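Local coordinates for protein probable ribosomal RNA small subunit methyltransferase (Thermus thermophilus, PDB 3DMH) that transfers a methyl group from S-adenosylmethionine to the N2 atom of one guanine in 16S ribosomal RNA, at residues A[43-48]-A[128-133]; A[102-107]-A[134-139]. One frame throughout, in Å; residues are numbered along the deposited sequence.

Contact 1: residues A[43-48]-A[128-133]; sequences EPFGER and ALRMGG
The ring of Phe45 and the guanidinium of Arg130 meet with their planes 30° apart and their side chains crossing at about a right angle. Phe45 CE2 is 3.5 Å from Arg130 NH2, and the same carbon lies 3.7 Å from Gly132 O, so the CE2 and CZ side of the ring lies against both the arginine and the turn after it. A second guanidinium, that of Arg48, is nearly coplanar with that of Arg130 and has the CD of Arg130 at its edge, 4.1 Å from Arg48 NH2. The two positive groups come close because they share an anion: Arg48 NH2 and Arg130 NE both form salt bridges to Asp103 OD1.

The Arg130 chain runs extended from CG to NE and then turns its guanidinium across that line (chi4 85°). This lets NH1 reach back to Met131 O, 2.7 Å away, in a bent hydrogen bond of 135° while NE holds the aspartate. Replacing Arg130 with an alanine would probably leave Asp103 short of one positive mate and open a gap beside the Phe45 ring. A hydrogen bond from Gly133 N to Arg130 O, 3.0 Å, closes a type II beta turn with Gly132 at positive phi. The arrangement is that of connecting loops at the N-terminal ends of parallel strands in a Rossmann-like methyltransferase fold, here strands 48-51 and 133-140.

Contact 2: residues A[102-107]-A[134-139]; sequences YDLVVL and RLYLAG
Leu104 crosses Tyr136 at a slant on one face of a parallel strand pair, its CD1 3.8 Å from Tyr136 CD2 and almost equally near CE2. With CG anti to the backbone N (chi1 -174°), Leu104 leans over the neighbouring strand, where the same methyl also meets the CB of Arg134. Farther along this face, Val106 CG2 lies 4.4 Å from Tyr136 CB. The tyrosine hydroxyl is hydrogen-bonded to Glu43 N, which fixes the far end of the ring, while Leu38 of helix 33-41 packs against both Val106 and Tyr136.

On the other face, Val105 and Leu135 are also set at an angle to each other, CG1 of the valine touching CD1 of the leucine at 3.6 Å. That same CD1 approaches Leu107 CB at 4.1 Å, so Leu135 fills the step between two residues of the adjacent strand. Leu107 and Leu137 behave differently: they lie side by side and point the same way, with Leu107 CD2 3.8 Å from Leu137 CD1. Leu122 of helix 115-128 lies against both.

Between these two layers of side chains, five backbone hydrogen bonds join the strands; the two end bonds, Arg134 N to Asp103 O and Ala138 N to Leu107 O, are both 2.9 Å long. The three between them have their donors almost straight ahead of the carbonyl oxygens, and the strand axes are just 11° from parallel. Strand 102-108, helix 115-128 and strand 133-140 make a beta-alpha-beta crossover in a sheet with strand order 3-2-1-4-5-7-6, the hallmark of the Rossmann-like class I methyltransferase fold.

How the contacts relate
From the N terminus, the chain leaves helix 33-41, passes through 43-48 into strand 48-51, and later reaches 102-107. Helix 115-128 then leads to 128-133, where contact 1 closes a loop of 79 intervening residues, and directly on to 134-139, where contact 2 closes one of 26. The segments alternate, so the two closures cross rather than nest. Contact 2 zips together two central strands; contact 1 ties the entrances to strands 48-51 and 133-140 across the start of strand 102-108. Their centres are about 9 Å apart, and they meet where Phe45 CE1 packs 3.4 Å from Arg134 NE and Glu47 N probably hydrogen-bonds to Asp103 OD2.

Contact 1: residues A[43-48]-A[128-133]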
loop_
_atom_site.group_PDB
_atom_site.type_symbol
_atom_site.label_atom_id
_atom_site.label_comp_id
_atom_site.label_asym_id
_atom_site.label_seq_id
_atom_site.Cartn_x
_atom_site.Cartn_y
_atom_site.Cartn_z
ATOM N N GLU A 43 -21.915 6.488 14.705
ATOM C CA GLU A 43 -23.324 6.155 14.909
ATOM C C GLU A 43 -24.022 6.155 13.553
ATOM O O GLU A 43 -23.653 6.935 12.673
ATOM C CB GLU A 43 -24.003 7.225 15.779
ATOM C CG GLU A 43 -23.255 7.596 17.050
ATOM C CD GLU A 43 -23.724 6.818 18.248
ATOM O OE1 GLU A 43 -24.849 6.269 18.193
ATOM O OE2 GLU A 43 -22.978 6.765 19.253
ATOM N N PRO A 44 -25.031 5.283 13.371
ATOM C CA PRO A 44 -25.778 5.297 12.113
ATOM C C PRO A 44 -26.416 6.647 11.785
ATOM O O PRO A 44 -26.879 7.381 12.683
ATOM C CB PRO A 44 -26.864 4.237 12.328
ATOM C CG PRO A 44 -26.297 3.326 13.337
ATOM C CD PRO A 44 -25.493 4.206 14.271
ATOM N N PHE A 45 -26.434 6.955 10.494
ATOM C CA PHE A 45 -27.138 8.117 9.974
ATOM C C PHE A 45 -27.617 7.766 8.577
ATOM O O PHE A 45 -26.809 7.487 7.706
ATOM C CB PHE A 45 -26.209 9.334 9.914
ATOM C CG PHE A 45 -26.862 10.555 9.342
ATOM C CD1 PHE A 45 -27.703 11.327 10.131
ATOM C CD2 PHE A 45 -26.668 10.920 8.009
ATOM C CE1 PHE A 45 -28.326 12.454 9.618
ATOM C CE2 PHE A 45 -27.295 12.046 7.490
ATOM C CZ PHE A 45 -28.112 12.816 8.291
ATOM N N GLY A 46 -28.926 7.774 8.356
ATOM C CA GLY A 46 -29.464 7.400 7.055
ATOM C C GLY A 46 -29.321 5.905 6.820
ATOM O O GLY A 46 -29.231 5.136 7.768
ATOM N N GLU A 47 -29.309 5.499 5.551
ATOM C CA GLU A 47 -29.380 4.078 5.196
ATOM C C GLU A 47 -28.110 3.518 4.575
ATOM O O GLU A 47 -27.815 2.347 4.749
ATOM C CB GLU A 47 -30.524 3.835 4.208
ATOM C CG GLU A 47 -31.924 3.927 4.823
ATOM C CD GLU A 47 -32.305 5.334 5.228
ATOM O OE1 GLU A 47 -31.948 6.285 4.492
ATOM O OE2 GLU A 47 -32.961 5.490 6.288
ATOM N N ARG A 48 -27.385 4.360 3.845
ATOM C CA ARG A 48 -26.221 3.916 3.058
ATOM C C ARG A 48 -24.924 4.590 3.517
ATOM O O ARG A 48 -24.803 5.814 3.482
ATOM C CB ARG A 48 -26.434 4.223 1.579
ATOM C CG ARG A 48 -27.705 3.633 0.987
ATOM C CD ARG A 48 -28.180 4.483 -0.197
ATOM N NE ARG A 48 -28.453 5.874 0.203
ATOM C CZ ARG A 48 -28.665 6.891 -0.629
ATOM N NH1 ARG A 48 -28.674 6.712 -1.950
ATOM N NH2 ARG A 48 -28.884 8.099 -0.130
ATOM N N ALA A 128 -19.221 11.640 -2.756
ATOM C CA ALA A 128 -20.004 10.444 -2.464
ATOM C C ALA A 128 -21.306 10.738 -1.739
ATOM O O ALA A 128 -22.283 10.001 -1.891
ATOM C CB ALA A 128 -19.158 9.465 -1.642
ATOM N N LEU A 129 -21.290 11.779 -0.917
ATOM C CA LEU A 129 -22.428 12.143 -0.087
ATOM C C LEU A 129 -23.545 12.796 -0.894
ATOM O O LEU A 129 -23.289 13.630 -1.763
ATOM C CB LEU A 129 -21.986 13.098 1.038
ATOM C CG LEU A 129 -21.186 12.464 2.197
ATOM C CD1 LEU A 129 -20.666 13.558 3.133
ATOM C CD2 LEU A 129 -22.021 11.447 2.966
ATOM N N ARG A 130 -24.785 12.432 -0.583
ATOM C CA ARG A 130 -25.943 13.227 -0.995
ATOM C C ARG A 130 -25.896 14.561 -0.268
ATOM O O ARG A 130 -25.221 14.704 0.744
ATOM C CB ARG A 130 -27.249 12.507 -0.637
ATOM C CG ARG A 130 -27.504 12.403 0.870
ATOM C CD ARG A 130 -28.926 12.023 1.192
ATOM N NE ARG A 130 -29.134 11.735 2.618
ATOM C CZ ARG A 130 -29.382 12.650 3.557
ATOM N NH1 ARG A 130 -29.439 13.943 3.250
ATOM N NH2 ARG A 130 -29.584 12.269 4.814
ATOM N N MET A 131 -26.642 15.544 -0.754
ATOM C CA MET A 131 -26.777 16.774 0.004
ATOM C C MET A 131 -27.379 16.462 1.371
ATOM O O MET A 131 -28.354 15.711 1.460
ATOM C CB MET A 131 -27.677 17.749 -0.753
ATOM C CG MET A 131 -27.659 19.192 -0.227
ATOM S SD MET A 131 -26.022 19.966 -0.206
ATOM C CE MET A 131 -25.493 19.820 -1.903
ATOM N N GLY A 132 -26.794 17.024 2.427
ATOM C CA GLY A 132 -27.265 16.769 3.795
ATOM C C GLY A 132 -26.666 15.523 4.442
ATOM O O GLY A 132 -26.930 15.234 5.608
ATOM N N GLY A 133 -25.873 14.780 3.672
ATOM C CA GLY A 133 -25.129 13.613 4.179
ATOM C C GLY A 133 -24.070 14.034 5.172
ATOM O O GLY A 133 -23.748 15.205 5.268
#

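Contact 2: residues A[102-107]-A[134-139]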
loop_
_atom_site.group_PDB
_atom_site.type_symbol
_atom_site.label_atom_id
_atom_site.label_comp_id
_atom_site.label_asym_id
_atom_site.label_seq_id
_atom_site.Cartn_x
_atom_site.Cartn_y
_atom_site.Cartn_z
ATOM N N TYR A 102 -24.595 8.152 -1.081
ATOM C CA TYR A 102 -24.418 7.751 0.327
ATOM C C TYR A 102 -24.921 8.798 1.282
ATOM O O TYR A 102 -24.865 9.991 1.002
ATOM C CB TYR A 102 -22.939 7.456 0.629
ATOM C CG TYR A 102 -22.444 6.334 -0.229
ATOM C CD1 TYR A 102 -22.644 5.010 0.136
ATOM C CD2 TYR A 102 -21.836 6.603 -1.461
ATOM C CE1 TYR A 102 -22.226 3.974 -0.677
ATOM C CE2 TYR A 102 -21.412 5.572 -2.284
ATOM C CZ TYR A 102 -21.618 4.257 -1.882
ATOM O OH TYR A 102 -21.200 3.214 -2.686
ATOM N N ASP A 103 -25.425 8.339 2.420
ATOM C CA ASP A 103 -25.876 9.232 3.486
ATOM C C ASP A 103 -24.767 9.528 4.511
ATOM O O ASP A 103 -24.779 10.577 5.174
ATOM C CB ASP A 103 -27.063 8.601 4.212
ATOM C CG ASP A 103 -28.157 8.175 3.265
ATOM O OD1 ASP A 103 -28.695 9.051 2.554
ATOM O OD2 ASP A 103 -28.493 6.971 3.252
ATOM N N LEU A 104 -23.808 8.606 4.626
ATOM C CA LEU A 104 -22.751 8.710 5.617
ATOM C C LEU A 104 -21.450 8.203 5.047
ATOM O O LEU A 104 -21.443 7.162 4.395
ATOM C CB LEU A 104 -23.126 7.860 6.843
ATOM C CG LEU A 104 -22.221 7.943 8.072
ATOM C CD1 LEU A 104 -22.248 9.318 8.709
ATOM C CD2 LEU A 104 -22.637 6.891 9.109
ATOM N N VAL A 105 -20.367 8.935 5.296
ATOM C CA VAL A 105 -19.025 8.463 4.914
ATOM C C VAL A 105 -18.157 8.396 6.163
ATOM O O VAL A 105 -18.247 9.252 7.045
ATOM C CB VAL A 105 -18.392 9.372 3.816
ATOM C CG1 VAL A 105 -16.929 8.995 3.543
ATOM C CG2 VAL A 105 -19.190 9.280 2.544
ATOM N N VAL A 106 -17.316 7.360 6.227
ATOM C CA VAL A 106 -16.331 7.221 7.292
ATOM C C VAL A 106 -14.940 7.302 6.669
ATOM O O VAL A 106 -14.639 6.575 5.720
ATOM C CB VAL A 106 -16.511 5.892 8.051
ATOM C CG1 VAL A 106 -15.403 5.738 9.096
ATOM C CG2 VAL A 106 -17.905 5.875 8.748
ATOM N N LEU A 107 -14.099 8.206 7.175
ATOM C CA LEU A 107 -12.739 8.340 6.638
ATOM C C LEU A 107 -11.736 8.540 7.767
ATOM O O LEU A 107 -11.655 9.629 8.377
ATOM C CB LEU A 107 -12.653 9.495 5.624
ATOM C CG LEU A 107 -11.271 9.861 5.083
ATOM C CD1 LEU A 107 -10.692 8.687 4.292
ATOM C CD2 LEU A 107 -11.400 11.062 4.198
ATOM N N ARG A 134 -23.498 13.070 5.898
ATOM C CA ARG A 134 -22.510 13.396 6.933
ATOM C C ARG A 134 -21.206 12.607 6.783
ATOM O O ARG A 134 -21.190 11.513 6.227
ATOM C CB ARG A 134 -23.092 13.154 8.325
ATOM C CG ARG A 134 -24.237 14.119 8.645
ATOM C CD ARG A 134 -24.851 13.803 9.986
ATOM N NE ARG A 134 -25.944 14.722 10.270
ATOM C CZ ARG A 134 -26.635 14.733 11.406
ATOM N NH1 ARG A 134 -26.357 13.862 12.369
ATOM N NH2 ARG A 134 -27.613 15.613 11.574
ATOM N N LEU A 135 -20.123 13.186 7.291
ATOM C CA LEU A 135 -18.796 12.579 7.201
ATOM C C LEU A 135 -18.183 12.490 8.590
ATOM O O LEU A 135 -18.067 13.498 9.295
ATOM C CB LEU A 135 -17.884 13.411 6.289
ATOM C CG LEU A 135 -16.382 13.102 6.312
ATOM C CD1 LEU A 135 -16.063 11.687 5.797
ATOM C CD2 LEU A 135 -15.584 14.136 5.501
ATOM N N TYR A 136 -17.792 11.280 8.982
ATOM C CA TYR A 136 -16.951 11.094 10.162
ATOM C C TYR A 136 -15.521 11.111 9.682
ATOM O O TYR A 136 -15.151 10.310 8.821
ATOM C CB TYR A 136 -17.203 9.733 10.824
ATOM C CG TYR A 136 -18.385 9.705 11.744
ATOM C CD1 TYR A 136 -18.319 10.263 13.027
ATOM C CD2 TYR A 136 -19.575 9.118 11.344
ATOM C CE1 TYR A 136 -19.419 10.236 13.882
ATOM C CE2 TYR A 136 -20.686 9.087 12.184
ATOM C CZ TYR A 136 -20.607 9.643 13.446
ATOM O OH TYR A 136 -21.713 9.590 14.270
ATOM N N LEU A 137 -14.745 12.055 10.208
ATOM C CA LEU A 137 -13.359 12.239 9.797
ATOM C C LEU A 137 -12.467 12.023 11.007
ATOM O O LEU A 137 -12.596 12.721 12.008
ATOM C CB LEU A 137 -13.163 13.661 9.237
ATOM C CG LEU A 137 -11.804 13.932 8.599
ATOM C CD1 LEU A 137 -11.681 13.229 7.254
ATOM C CD2 LEU A 137 -11.611 15.441 8.474
ATOM N N ALA A 138 -11.552 11.056 10.936
ATOM C CA ALA A 138 -10.719 10.784 12.101
ATOM C C ALA A 138 -9.242 10.908 11.773
ATOM O O ALA A 138 -8.809 10.642 10.653
ATOM C CB ALA A 138 -11.002 9.381 12.662
ATOM N N GLY A 139 -8.448 11.317 12.755
ATOM C CA GLY A 139 -7.013 11.389 12.512
ATOM C C GLY A 139 -6.225 11.792 13.737
ATOM O O GLY A 139 -6.666 11.580 14.872
#